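Local coordinates for protein type-2Ba cytolytic delta-endotoxin (Bacillus thuringiensis serovar israelensis, PDB 2RCI) that probably kills the larvae of dipteran insects by making pores in the epithelial cell membrane of their midgut, at residues Ile72-Ser75 against Val76-Gln80; Glu83-Arg86 against Ser87-Leu91; Gln167-Leu170 against Phe171-Ile174. All coordinates share one frame; numbering follows the deposited sequence.

Contact 1 (Ile72-Ser75 against Val76-Gln80)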
# COMPACT_ATOMS: atom_id res chain seq x y z
N ILE A 72 -2.61 -11.83 -16.32
CA ILE A 72 -1.26 -11.28 -16.15
C ILE A 72 -0.44 -12.21 -15.28
O ILE A 72 -0.97 -12.87 -14.36
CB ILE A 72 -1.33 -9.87 -15.48
CG1 ILE A 72 -0.01 -9.09 -15.64
CG2 ILE A 72 -1.84 -9.95 -14.01
CD1 ILE A 72 -0.22 -7.60 -15.45
N GLU A 73 0.87 -12.25 -15.54
CA GLU A 73 1.75 -12.93 -14.64
C GLU A 73 1.96 -12.05 -13.43
O GLU A 73 2.11 -10.82 -13.56
CB GLU A 73 3.11 -13.26 -15.29
CG GLU A 73 3.97 -14.15 -14.41
CD GLU A 73 5.29 -14.53 -15.09
OE1 GLU A 73 5.24 -15.04 -16.23
OE2 GLU A 73 6.36 -14.32 -14.47
N VAL A 74 1.98 -12.69 -12.26
CA VAL A 74 2.07 -11.96 -11.00
C VAL A 74 3.32 -11.05 -11.00
O VAL A 74 3.24 -9.89 -10.64
CB VAL A 74 1.98 -12.91 -9.76
CG1 VAL A 74 2.38 -12.17 -8.44
CG2 VAL A 74 0.55 -13.46 -9.61
N SER A 75 4.49 -11.59 -11.40
CA SER A 75 5.70 -10.73 -11.49
C SER A 75 5.54 -9.46 -12.33
O SER A 75 6.01 -8.39 -11.95
CB SER A 75 6.86 -11.55 -12.07
OG SER A 75 6.55 -11.94 -13.41
N VAL A 76 4.87 -9.59 -13.48
CA VAL A 76 4.65 -8.45 -14.40
C VAL A 76 3.72 -7.43 -13.73
O VAL A 76 3.93 -6.21 -13.83
CB VAL A 76 4.12 -8.97 -15.75
CG1 VAL A 76 3.75 -7.83 -16.69
CG2 VAL A 76 5.20 -9.89 -16.38
N MET A 77 2.71 -7.93 -13.03
CA MET A 77 1.81 -7.07 -12.26
C MET A 77 2.56 -6.28 -11.18
O MET A 77 2.34 -5.07 -11.03
CB MET A 77 0.70 -7.89 -11.60
CG MET A 77 -0.24 -7.02 -10.79
SD MET A 77 -1.77 -7.88 -10.38
CE MET A 77 -1.18 -9.38 -9.58
N ILE A 78 3.43 -6.97 -10.46
CA ILE A 78 4.26 -6.35 -9.40
C ILE A 78 5.13 -5.23 -9.98
O ILE A 78 5.23 -4.16 -9.37
CB ILE A 78 5.11 -7.43 -8.66
CG1 ILE A 78 4.19 -8.31 -7.78
CG2 ILE A 78 6.23 -6.78 -7.81
CD1 ILE A 78 4.87 -9.63 -7.30
N SER A 79 5.77 -5.51 -11.12
CA SER A 79 6.60 -4.50 -11.82
C SER A 79 5.78 -3.26 -12.23
O SER A 79 6.25 -2.12 -12.05
CB SER A 79 7.26 -5.09 -13.06
OG SER A 79 8.11 -6.16 -12.69
N GLN A 80 4.59 -3.50 -12.79
CA GLN A 80 3.67 -2.42 -13.12
C GLN A 80 3.31 -1.58 -11.90
O GLN A 80 3.36 -0.35 -11.97
CB GLN A 80 2.41 -2.94 -13.83
CG GLN A 80 2.70 -3.31 -15.29
CD GLN A 80 1.47 -3.75 -16.09
OE1 GLN A 80 1.59 -4.48 -17.07
NE2 GLN A 80 0.29 -3.30 -15.69
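I72 lies against V76 and M77 where strand 71-73 turns into helix 74-89, so the contact is a strand-to-helix junction with E73 at the N-cap position. The I72 side chain can be followed outward. Its CB points at the first turn of the helix. CG1 is anti to the backbone N (chi1 -164°) and meets V76 CG1 at 4.1 Å. CG2, the other branch, reaches the flank of M77, close to CB and SD. The tip, CD1, ends over the backbone of M77, 3.8 Å from M77 N, with Q80 OE1 just beyond. The side chains of I72 and M77 cross at about a right angle. On another side of the helix, V74 CG1 packs on I78 CD1 at 3.7 Å. Y180 of strand 177-192 and F110 of helix 96-110 cover V74 and M77, so this part of the turn faces the protein interior.

The backbone bonds are those of a regular first turn. M77 N binds E73 O and S79 N binds S75 O, both at 3.0 Å, and I78 N binds V74 O at 2.9 Å. The extended E73 side chain carries its carboxylate alongside this turn, where the positive end of the helix dipole would probably suit its charge. There S75 OG donates to E73 OE2 at 2.6 Å, from 42° above the carboxylate plane.

Contact 2 (Glu83-Arg86 against Ser87-Leu91); sequences EIIR and SVLGL
I84 and V88 pack one turn apart near the C-terminal end of helix 74-89, where G90, with positive phi, is the first residue to leave helical backbone angles. Their side chains lie side by side and point the same way. I84 CG2 is the branch anti to its own N, which turns it forward along the helix to V88 CG2 at 4.0 Å. V88 CG2 sits beside its own backbone N, and this brings it within 3.3 Å of I84 O. I63 of strand 57-64 touches both residues.

I85 and L89 form a second, looser pair, with I85 CG2 4.3 Å from L89 CD1. The L89 chi1 of -102° lies well away from a staggered value. L89 CB and CG both rest near I85 O, which also accepts the bond from L89 N at 3.0 Å. The pair faces helix 96-110 and strand 150-162, and I85 meets L154 and I156 there.

On the exposed side, R86 reaches back to E83 in a salt bridge. The R86 chain is extended as far as CD and then bends at chi3 (-43°), which swings the guanidinium over to the carboxylate. The grip is side-on. R86 NE binds E83 OE1 at 3.0 Å, and R86 NH2 binds E83 OE2 at 3.1 Å. Both oxygens are met on the syn side, by nitrogens tilted out of the carboxylate plane. W99 of helix 96-110 makes a cation-pi contact with R86. One water bridges R86 O, at 2.9 Å, and L91 O beyond the helix.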
# COMPACT_ATOMS: atom_id res chain seq x y z
N GLU A 83 6.03 0.74 -10.72
CA GLU A 83 6.12 1.95 -11.54
C GLU A 83 5.01 2.94 -11.16
O GLU A 83 5.23 4.15 -11.15
CB GLU A 83 6.09 1.63 -13.04
CG GLU A 83 7.40 0.92 -13.52
CD GLU A 83 8.69 1.58 -13.00
OE1 GLU A 83 8.88 2.79 -13.22
OE2 GLU A 83 9.51 0.90 -12.34
N ILE A 84 3.84 2.41 -10.82
CA ILE A 84 2.74 3.30 -10.41
C ILE A 84 3.12 4.01 -9.09
O ILE A 84 2.95 5.23 -8.96
CB ILE A 84 1.41 2.56 -10.26
CG1 ILE A 84 0.93 2.08 -11.62
CG2 ILE A 84 0.32 3.48 -9.65
CD1 ILE A 84 -0.22 1.06 -11.55
N ILE A 85 3.67 3.24 -8.15
CA ILE A 85 4.14 3.81 -6.88
C ILE A 85 5.22 4.88 -7.11
O ILE A 85 5.17 5.95 -6.49
CB ILE A 85 4.58 2.71 -5.89
CG1 ILE A 85 3.34 1.87 -5.48
CG2 ILE A 85 5.29 3.35 -4.66
CD1 ILE A 85 3.65 0.64 -4.69
N ARG A 86 6.18 4.60 -8.00
CA ARG A 86 7.15 5.63 -8.41
C ARG A 86 6.45 6.96 -8.80
O ARG A 86 6.83 8.05 -8.32
CB ARG A 86 8.03 5.12 -9.56
CG ARG A 86 9.28 6.03 -9.84
CD ARG A 86 10.14 5.47 -10.95
NE ARG A 86 10.35 4.02 -10.89
CZ ARG A 86 11.37 3.42 -10.28
NH1 ARG A 86 12.30 4.14 -9.66
NH2 ARG A 86 11.45 2.09 -10.29
N SER A 87 5.39 6.86 -9.60
CA SER A 87 4.62 8.04 -10.02
C SER A 87 3.91 8.72 -8.84
O SER A 87 3.99 9.95 -8.69
CB SER A 87 3.65 7.69 -11.14
OG SER A 87 2.94 8.86 -11.57
N VAL A 88 3.26 7.92 -8.00
CA VAL A 88 2.40 8.46 -6.94
C VAL A 88 3.22 9.14 -5.84
O VAL A 88 2.73 10.03 -5.15
CB VAL A 88 1.45 7.39 -6.37
CG1 VAL A 88 0.58 7.96 -5.27
CG2 VAL A 88 0.51 6.85 -7.47
N LEU A 89 4.47 8.70 -5.68
CA LEU A 89 5.36 9.22 -4.66
C LEU A 89 5.61 10.71 -4.85
O LEU A 89 5.70 11.46 -3.87
CB LEU A 89 6.69 8.46 -4.69
CG LEU A 89 6.87 7.40 -3.62
CD1 LEU A 89 8.13 6.56 -3.97
CD2 LEU A 89 6.98 7.99 -2.19
N GLY A 90 5.71 11.13 -6.12
CA GLY A 90 6.00 12.53 -6.48
C GLY A 90 7.29 13.09 -5.88
O GLY A 90 7.43 14.30 -5.72
N LEU A 91 8.19 12.18 -5.51
CA LEU A 91 9.52 12.45 -4.98
C LEU A 91 10.36 11.39 -5.64
O LEU A 91 9.89 10.28 -5.85
CB LEU A 91 9.58 12.20 -3.46
CG LEU A 91 8.67 13.02 -2.57
CD1 LEU A 91 8.54 12.32 -1.22
CD2 LEU A 91 9.26 14.38 -2.42
O HOH W 1 9.54 8.49 -7.55

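Contact 3 (Gln167-Leu170 against Phe171-Ile174)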
# COMPACT_ATOMS: atom_id res chain seq x y z
N GLN A 167 -7.81 -21.50 -1.56
CA GLN A 167 -6.81 -22.51 -1.19
C GLN A 167 -5.60 -22.54 -2.10
O GLN A 167 -4.48 -22.77 -1.61
CB GLN A 167 -7.43 -23.91 -1.11
CG GLN A 167 -8.45 -24.10 0.02
CD GLN A 167 -7.97 -23.62 1.38
OE1 GLN A 167 -8.60 -22.76 2.01
NE2 GLN A 167 -6.86 -24.18 1.85
N GLN A 168 -5.82 -22.33 -3.40
CA GLN A 168 -4.74 -22.25 -4.38
C GLN A 168 -4.07 -20.87 -4.29
O GLN A 168 -2.84 -20.79 -4.39
CB GLN A 168 -5.24 -22.51 -5.81
CG GLN A 168 -5.39 -23.99 -6.14
CD GLN A 168 -6.64 -24.59 -5.55
OE1 GLN A 168 -7.73 -24.04 -5.70
NE2 GLN A 168 -6.50 -25.73 -4.86
N LEU A 169 -4.87 -19.82 -4.11
CA LEU A 169 -4.30 -18.45 -4.01
C LEU A 169 -3.29 -18.34 -2.87
O LEU A 169 -2.30 -17.57 -2.97
CB LEU A 169 -5.40 -17.39 -3.83
CG LEU A 169 -4.92 -15.94 -4.06
CD1 LEU A 169 -4.69 -15.71 -5.52
CD2 LEU A 169 -5.97 -14.94 -3.52
N LEU A 170 -3.51 -19.09 -1.79
CA LEU A 170 -2.64 -19.05 -0.62
C LEU A 170 -1.22 -19.51 -0.96
O LEU A 170 -0.26 -19.26 -0.21
CB LEU A 170 -3.22 -19.93 0.52
CG LEU A 170 -4.47 -19.37 1.24
CD1 LEU A 170 -4.86 -20.33 2.39
CD2 LEU A 170 -4.25 -17.96 1.78
N PHE A 171 -1.09 -20.16 -2.11
CA PHE A 171 0.21 -20.65 -2.58
C PHE A 171 0.66 -20.12 -3.94
O PHE A 171 1.65 -20.61 -4.52
CB PHE A 171 0.22 -22.18 -2.54
CG PHE A 171 0.17 -22.72 -1.15
CD1 PHE A 171 1.35 -22.94 -0.45
CD2 PHE A 171 -1.05 -22.94 -0.52
CE1 PHE A 171 1.31 -23.40 0.88
CE2 PHE A 171 -1.10 -23.42 0.81
CZ PHE A 171 0.09 -23.65 1.50
N ILE A 172 -0.06 -19.13 -4.46
CA ILE A 172 0.29 -18.55 -5.76
C ILE A 172 1.67 -17.87 -5.69
O ILE A 172 2.06 -17.33 -4.64
CB ILE A 172 -0.80 -17.57 -6.28
CG1 ILE A 172 -0.70 -17.44 -7.82
CG2 ILE A 172 -0.72 -16.22 -5.59
CD1 ILE A 172 -1.95 -16.72 -8.47
N THR A 173 2.42 -17.95 -6.78
CA THR A 173 3.80 -17.43 -6.83
C THR A 173 3.94 -16.31 -7.85
O THR A 173 3.03 -16.05 -8.65
CB THR A 173 4.87 -18.54 -7.17
OG1 THR A 173 4.81 -18.86 -8.56
CG2 THR A 173 4.65 -19.82 -6.30
N ILE A 174 5.10 -15.65 -7.85
CA ILE A 174 5.32 -14.55 -8.77
C ILE A 174 5.37 -15.03 -10.24
O ILE A 174 5.18 -14.25 -11.15
CB ILE A 174 6.58 -13.72 -8.40
CG1 ILE A 174 7.83 -14.61 -8.42
CG2 ILE A 174 6.43 -13.07 -7.04
CD1 ILE A 174 9.14 -13.78 -8.48
O HOH W 2 0.18 -16.68 -2.03
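At the C-terminal side of helix 166-169 the backbone makes a type I beta turn from L169 to I172, closed by I172 N binding L169 O at 3.1 Å, with the donor 72° out of the carbonyl plane. L169 and I172 carry the apolar part. Their side chains cross obliquely. L169 CB points away from the following residues, but CD1 comes back to I172 CG2 at 4.0 Å. The I172 CG2 methyl lies between its own N and carbonyl carbon, and this sets it 3.3 Å from L169 O. Y180 of strand 177-192 touches both residues. L169 also reaches T132 and Y134 of strand 132-142, so it is the buried member of the turn.

F171 lies on the exposed side. Its ring folds back over the preceding peptide, with CG beside its own backbone N (chi1 -68°). L170 O lies over one face of the ring. Q167 O is at the edge, in the ring plane, 3.6 Å from F171 CD2. L170 CB packs against the same CD2 at 3.9 Å. E114, from a loop, touches F171 as well.

F171 N binds Q168 O at 2.9 Å, again from well above the carbonyl plane, 53° out of it. L169 O has a second partner, a water that donates to it at 2.8 Å. The same water makes a longer bond to I172 O, so it links the start of the turn to its last residue.

Beyond the turn, T173 N bonds D176 OD2, just before strand 177-192. This is a type I turn at the C-terminal side of helix 166-169, leading into the connection to strand 177-192 of the Cyt toxin alpha/beta fold.

How the contacts relate
The three contacts follow one another along the chain in the order 1, 2, 3. Contacts 1 and 2 share helix 74-89: contact 1 lies at its start and contact 2 at its end, and their centres are about 17 Å apart. Contact 3 comes much later and runs from helix 166-169 into the loop before strand 177-192, yet its centre is only about 14 Å from that of contact 1. The two touch where S75 N probably binds I174 O at 2.8 Å. Contacts 2 and 3 stay apart, with nearest atoms about 14 Å away. Strand 177-192 of the mixed sheet touches residues of all three, so the helix ends and the late turn are packed against one common strand.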